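Local coordinates for protein Apc35852 (Geobacillus stearothermophilus, PDB 1U9C) that is of unknown function but belongs to the DJ-1/PfpI family, whose members include chaperones and cysteine proteases related to the Parkinson's disease protein DJ-1, at residues S5-M10 with G89-F94; V11-T16 with M102-D107. One frame throughout, in Å; residues are numbered along the deposited sequence.

Contact 1 of 2, residues S5-M10 with G89-F94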
loop_
_atom_site.group_PDB
_atom_site.type_symbol
_atom_site.label_atom_id
_atom_site.label_comp_id
_atom_site.label_asym_id
_atom_site.label_seq_id
_atom_site.Cartn_x
_atom_site.Cartn_y
_atom_site.Cartn_z
ATOM N N SER A 5 -15.617 8.595 14.621
ATOM C CA SER A 5 -15.134 7.516 13.802
ATOM C C SER A 5 -13.636 7.498 13.597
ATOM O O SER A 5 -12.990 8.511 13.582
ATOM C CB SER A 5 -15.750 7.607 12.420
ATOM O OG SER A 5 -15.284 8.761 11.758
ATOM N N LYS A 6 -13.127 6.305 13.450
ATOM C CA LYS A 6 -11.730 6.124 13.056
ATOM C C LYS A 6 -11.508 6.731 11.673
ATOM O O LYS A 6 -12.413 6.799 10.824
ATOM C CB LYS A 6 -11.445 4.629 13.041
ATOM C CG LYS A 6 -11.547 3.922 14.397
ATOM C CD LYS A 6 -10.435 4.361 15.344
ATOM C CE LYS A 6 -10.499 3.655 16.717
ATOM N NZ LYS A 6 -9.596 4.250 17.685
ATOM N N ARG A 7 -10.274 7.122 11.450
ATOM C CA ARG A 7 -9.851 7.815 10.243
ATOM C C ARG A 7 -8.727 7.035 9.611
ATOM O O ARG A 7 -7.758 6.641 10.246
ATOM C CB ARG A 7 -9.376 9.226 10.532
ATOM C CG ARG A 7 -10.365 10.184 11.221
ATOM C CD ARG A 7 -9.889 11.616 11.290
ATOM N NE ARG A 7 -9.764 12.236 9.961
ATOM C CZ ARG A 7 -8.770 13.036 9.529
ATOM N NH1 ARG A 7 -7.699 13.345 10.255
ATOM N NH2 ARG A 7 -8.849 13.518 8.291
ATOM N N VAL A 8 -8.845 6.812 8.319
ATOM C CA VAL A 8 -7.884 6.046 7.517
ATOM C C VAL A 8 -7.329 6.936 6.409
ATOM O O VAL A 8 -8.083 7.546 5.663
ATOM C CB VAL A 8 -8.478 4.751 6.912
ATOM C CG1 VAL A 8 -7.470 4.005 6.123
ATOM C CG2 VAL A 8 -9.056 3.880 8.002
ATOM N N LEU A 9 -6.009 6.967 6.300
ATOM C CA LEU A 9 -5.319 7.659 5.207
ATOM C C LEU A 9 -4.941 6.615 4.155
ATOM O O LEU A 9 -4.239 5.658 4.470
ATOM C CB LEU A 9 -4.047 8.328 5.728
ATOM C CG LEU A 9 -3.162 8.988 4.675
ATOM C CD1 LEU A 9 -3.863 10.154 4.013
ATOM C CD2 LEU A 9 -1.847 9.405 5.318
ATOM N N MET A 10 -5.392 6.785 2.917
ATOM C CA MET A 10 -4.968 5.902 1.821
ATOM C C MET A 10 -4.046 6.633 0.884
ATOM O O MET A 10 -4.364 7.802 0.581
ATOM C CB MET A 10 -6.183 5.383 1.060
ATOM C CG MET A 10 -7.132 4.574 1.967
ATOM S SD MET A 10 -8.492 3.757 1.084
ATOM C CE MET A 10 -7.624 2.391 0.329
ATOM N N GLY A 89 -3.343 12.670 12.812
ATOM C CA GLY A 89 -4.798 12.741 12.687
ATOM C C GLY A 89 -5.472 11.491 12.142
ATOM O O GLY A 89 -6.687 11.482 11.984
ATOM N N PHE A 90 -4.718 10.431 11.861
ATOM C CA PHE A 90 -5.242 9.185 11.307
ATOM C C PHE A 90 -4.888 8.005 12.172
ATOM O O PHE A 90 -3.777 7.918 12.655
ATOM C CB PHE A 90 -4.679 8.962 9.918
ATOM C CG PHE A 90 -5.114 9.991 8.951
ATOM C CD1 PHE A 90 -6.351 9.932 8.361
ATOM C CD2 PHE A 90 -4.275 11.071 8.653
ATOM C CE1 PHE A 90 -6.789 10.935 7.535
ATOM C CE2 PHE A 90 -4.692 12.071 7.795
ATOM C CZ PHE A 90 -5.949 11.993 7.230
ATOM N N ASP A 91 -5.790 7.046 12.281
ATOM C CA ASP A 91 -5.610 5.819 13.039
ATOM C C ASP A 91 -4.869 4.758 12.270
ATOM O O ASP A 91 -4.262 3.879 12.833
ATOM C CB ASP A 91 -6.963 5.327 13.467
ATOM C CG ASP A 91 -7.687 6.360 14.229
ATOM O OD1 ASP A 91 -7.415 6.494 15.459
ATOM O OD2 ASP A 91 -8.572 7.107 13.754
ATOM N N ALA A 92 -4.918 4.829 10.934
ATOM C CA ALA A 92 -4.294 3.838 10.053
ATOM C C ALA A 92 -3.861 4.496 8.738
ATOM O O ALA A 92 -4.561 5.435 8.274
ATOM C CB ALA A 92 -5.194 2.636 9.741
ATOM N N ILE A 93 -2.820 3.956 8.123
ATOM C CA ILE A 93 -2.459 4.322 6.723
ATOM C C ILE A 93 -2.493 3.013 5.971
ATOM O O ILE A 93 -2.078 1.943 6.443
ATOM C CB ILE A 93 -1.066 5.016 6.687
ATOM C CG1 ILE A 93 -0.770 5.468 5.256
ATOM C CG2 ILE A 93 0.053 4.152 7.203
ATOM C CD1 ILE A 93 0.527 6.322 5.202
ATOM N N PHE A 94 -2.988 3.120 4.713
ATOM C CA PHE A 94 -3.115 1.989 3.808
ATOM C C PHE A 94 -2.486 2.318 2.457
ATOM O O PHE A 94 -2.878 3.301 1.852
ATOM C CB PHE A 94 -4.612 1.667 3.649
ATOM C CG PHE A 94 -4.877 0.316 3.043
ATOM C CD1 PHE A 94 -5.200 -0.772 3.834
ATOM C CD2 PHE A 94 -4.733 0.088 1.667
ATOM C CE1 PHE A 94 -5.403 -2.015 3.275
ATOM C CE2 PHE A 94 -4.934 -1.166 1.138
ATOM C CZ PHE A 94 -5.270 -2.202 1.972
HETATM O O HOH W 1 -6.907 4.193 16.846
#

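Contact 2 of 2, residues V11-T16 with M102-D107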
loop_
_atom_site.group_PDB
_atom_site.type_symbol
_atom_site.label_atom_id
_atom_site.label_comp_id
_atom_site.label_asym_id
_atom_site.label_seq_id
_atom_site.Cartn_x
_atom_site.Cartn_y
_atom_site.Cartn_z
ATOM N N VAL A 11 -2.919 6.035 0.511
ATOM C CA VAL A 11 -1.961 6.735 -0.349
ATOM C C VAL A 11 -1.651 5.852 -1.531
ATOM O O VAL A 11 -1.252 4.706 -1.395
ATOM C CB VAL A 11 -0.669 7.076 0.412
ATOM C CG1 VAL A 11 0.230 7.933 -0.475
ATOM C CG2 VAL A 11 -0.930 7.810 1.709
ATOM N N VAL A 12 -1.839 6.410 -2.738
ATOM C CA VAL A 12 -1.596 5.701 -3.976
ATOM C C VAL A 12 -0.552 6.416 -4.861
ATOM O O VAL A 12 -0.243 7.586 -4.739
ATOM C CB VAL A 12 -2.913 5.477 -4.768
ATOM C CG1 VAL A 12 -3.884 4.699 -3.922
ATOM C CG2 VAL A 12 -3.531 6.817 -5.240
ATOM N N THR A 13 -0.022 5.606 -5.796
ATOM C CA THR A 13 0.971 6.063 -6.796
ATOM C C THR A 13 0.347 6.960 -7.845
ATOM O O THR A 13 -0.861 6.962 -8.093
ATOM C CB THR A 13 1.589 4.811 -7.453
ATOM O OG1 THR A 13 2.684 5.177 -8.326
ATOM C CG2 THR A 13 0.618 4.061 -8.332
ATOM N N ASN A 14 1.207 7.762 -8.473
ATOM C CA ASN A 14 0.886 8.492 -9.671
ATOM C C ASN A 14 1.828 8.135 -10.835
ATOM O O ASN A 14 1.782 8.809 -11.863
ATOM C CB ASN A 14 0.966 10.003 -9.480
ATOM C CG ASN A 14 0.124 10.492 -8.339
ATOM O OD1 ASN A 14 0.560 10.452 -7.213
ATOM N ND2 ASN A 14 -1.113 10.968 -8.620
ATOM N N HIS A 15 2.605 7.071 -10.695
ATOM C CA HIS A 15 3.639 6.770 -11.658
ATOM C C HIS A 15 3.189 5.888 -12.771
ATOM O O HIS A 15 2.590 4.835 -12.514
ATOM C CB HIS A 15 4.818 6.110 -10.975
ATOM C CG HIS A 15 6.029 6.078 -11.823
ATOM N ND1 HIS A 15 6.907 7.125 -11.866
ATOM C CD2 HIS A 15 6.452 5.183 -12.745
ATOM C CE1 HIS A 15 7.839 6.876 -12.782
ATOM N NE2 HIS A 15 7.601 5.686 -13.316
ATOM N N THR A 16 3.532 6.231 -13.993
ATOM C CA THR A 16 3.169 5.374 -15.104
ATOM C C THR A 16 4.342 4.800 -15.908
ATOM O O THR A 16 4.202 3.783 -16.573
ATOM C CB THR A 16 2.378 6.394 -15.948
ATOM O OG1 THR A 16 1.061 6.596 -15.399
ATOM C CG2 THR A 16 2.322 6.059 -17.421
ATOM N N MET A 102 6.716 1.247 -7.140
ATOM C CA MET A 102 8.130 0.933 -7.072
ATOM C C MET A 102 8.957 2.113 -7.501
ATOM O O MET A 102 10.167 2.172 -7.177
ATOM C CB MET A 102 8.445 -0.277 -7.965
ATOM C CG MET A 102 7.757 -1.576 -7.463
ATOM S SD MET A 102 8.577 -2.193 -5.969
ATOM C CE MET A 102 10.119 -2.900 -6.641
ATOM N N PHE A 103 8.377 3.021 -8.261
ATOM C CA PHE A 103 9.085 4.201 -8.778
ATOM C C PHE A 103 8.817 5.516 -8.051
ATOM O O PHE A 103 9.618 6.456 -8.181
ATOM C CB PHE A 103 8.712 4.410 -10.236
ATOM C CG PHE A 103 9.067 3.249 -11.097
ATOM C CD1 PHE A 103 10.317 3.161 -11.676
ATOM C CD2 PHE A 103 8.175 2.225 -11.282
ATOM C CE1 PHE A 103 10.675 2.088 -12.440
ATOM C CE2 PHE A 103 8.502 1.159 -12.053
ATOM C CZ PHE A 103 9.773 1.058 -12.617
ATOM N N ASP A 104 7.700 5.658 -7.368
ATOM C CA ASP A 104 7.422 6.922 -6.665
ATOM C C ASP A 104 7.186 6.756 -5.149
ATOM O O ASP A 104 7.057 7.794 -4.499
ATOM C CB ASP A 104 6.286 7.773 -7.300
ATOM C CG ASP A 104 4.909 7.150 -7.293
ATOM O OD1 ASP A 104 4.750 5.982 -6.900
ATOM O OD2 ASP A 104 3.933 7.909 -7.629
ATOM N N PHE A 105 7.156 5.552 -4.590
ATOM C CA PHE A 105 7.073 5.408 -3.133
ATOM C C PHE A 105 8.414 5.299 -2.387
ATOM O O PHE A 105 8.543 5.954 -1.370
ATOM C CB PHE A 105 6.236 4.164 -2.719
ATOM C CG PHE A 105 4.742 4.320 -2.781
ATOM C CD1 PHE A 105 4.100 5.403 -3.343
ATOM C CD2 PHE A 105 3.941 3.351 -2.162
ATOM C CE1 PHE A 105 2.725 5.533 -3.315
ATOM C CE2 PHE A 105 2.586 3.470 -2.156
ATOM C CZ PHE A 105 1.968 4.533 -2.708
ATOM N N PRO A 106 9.367 4.451 -2.789
ATOM C CA PRO A 106 10.466 4.156 -1.883
ATOM C C PRO A 106 11.318 5.323 -1.488
ATOM O O PRO A 106 11.904 5.305 -0.382
ATOM C CB PRO A 106 11.242 3.070 -2.605
ATOM C CG PRO A 106 10.923 3.220 -4.010
ATOM C CD PRO A 106 9.485 3.686 -4.053
ATOM N N ASP A 107 11.528 6.285 -2.396
ATOM C CA ASP A 107 12.418 7.401 -2.155
ATOM C C ASP A 107 11.673 8.707 -1.918
ATOM O O ASP A 107 12.270 9.765 -1.872
ATOM C CB ASP A 107 13.365 7.537 -3.336
ATOM C CG ASP A 107 14.254 6.333 -3.480
ATOM O OD1 ASP A 107 14.803 5.837 -2.472
ATOM O OD2 ASP A 107 14.502 5.863 -4.605
#

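Contact 1 of 2, residues S5-M10 with G89-F94
The Phe90 ring is held between Leu9 and Arg7. Leu9 CB lies over one face in a CH-pi contact, 3.9 Å from the ring centroid. The Arg7 guanidinium lies over the opposite face in a cation-pi contact displaced toward the rim, its plane turned 31° from the ring. Arg7 C and Val8 N lie in plane at the ring edge. Phe90 CE1 sits over one face of the guanidinium, 3.4 Å from Arg7 NH2. Near the guanidinium edge, Arg7 NH1 donates to Gly89 O at 2.7 Å, reaching it from above the carbonyl plane. The Arg7 chain bends at chi3 (65°), folding the head back over the ring. Arg7 NE also pairs with Asp44 of strand 44-49. With an alanine here, the Phe90 face would probably lose its cation, Gly89 O this donor and Asp44 this salt bridge.

Strands 7-12 and 92-95 run parallel as neighbours in the central sheet of the DJ-1/PfpI fold. Leu9 N donates to Ala92 O, and Phe94 N to Leu9 O at 2.8 Å. Leu9 and Ile93 point to one face of the sheet, where Ile93 packs on helix 109-120. Val8, Met10, Ala92 and Phe94 point to the other, which helices 28-40 and 209-221 pack against.

At the strand entrance Asp91 makes a two-way link with Arg7. Its OD2 takes Arg7 N through the anti lone pair at 2.9 Å, while its backbone N donates to Arg7 O. Asp91 OD1 forms a long salt bridge with Lys6 NZ, 3.8 Å away, and a water bridges the two. Lys6 NZ also donates to Arg223 O.

Contact 2 of 2, residues V11-T16 with M102-D107
One carboxylate, that of Asp104, holds a turn just beyond the end of strand 7-12. Its OD1 accepts from Thr13 OG1 at 2.6 Å, 34° out of the carboxylate plane. Its OD2 accepts from Asn14 N through the syn lone pair at 2.9 Å, nearly straight at 171°. The Thr13 hydroxyl works both ways, since it also accepts from His15 N and closes an ST turn. With chi1 at -173° the Thr13 hydroxyl lies opposite the backbone N, between the Asp104 carboxylate and His15 N.

His15 packs on Phe103, whose CB sits over the centre of the imidazole, 3.4 Å from the centroid, in a CH-pi contact. The two rings are near parallel but slid apart, and they barely overlap. His15 NE2 hydrogen-bonds to Thr17 O, which helps set how the ring is turned.

Phe105 meets the strand end with its edge. Its CZ lies 3.5 Å from Val11 O, a buried carbonyl with no hydrogen-bond partner. The contact ties the loop after strand 7-12 to helix 101-104 and the residues that follow it. Val11 packs beside strand 92-95. Asn14 bonds to Ser49, at the end of strand 44-49, and to Gln51 just beyond.

In the fold
Both contacts use strand 7-12, contact 1 its first part and contact 2 its end. They meet where Phe94 O and Val11 N probably hydrogen-bond and where Ile93 packs on Val11. Contact 1 is mostly buried and joins neighbouring strands of the central sheet. It relies on backbone bonds and apolar packing, with charged groups kept to the strand entrance. Contact 2 is only partly buried and joins the end of strand 7-12 and the loop after it to helix 101-104 and Phe105. There a carboxylate and a hydroxyl take the place of strand pairing. Strand 7-12 runs into that loop and strand 92-95 leads on to helix 101-104, so the same two chain regions meet twice.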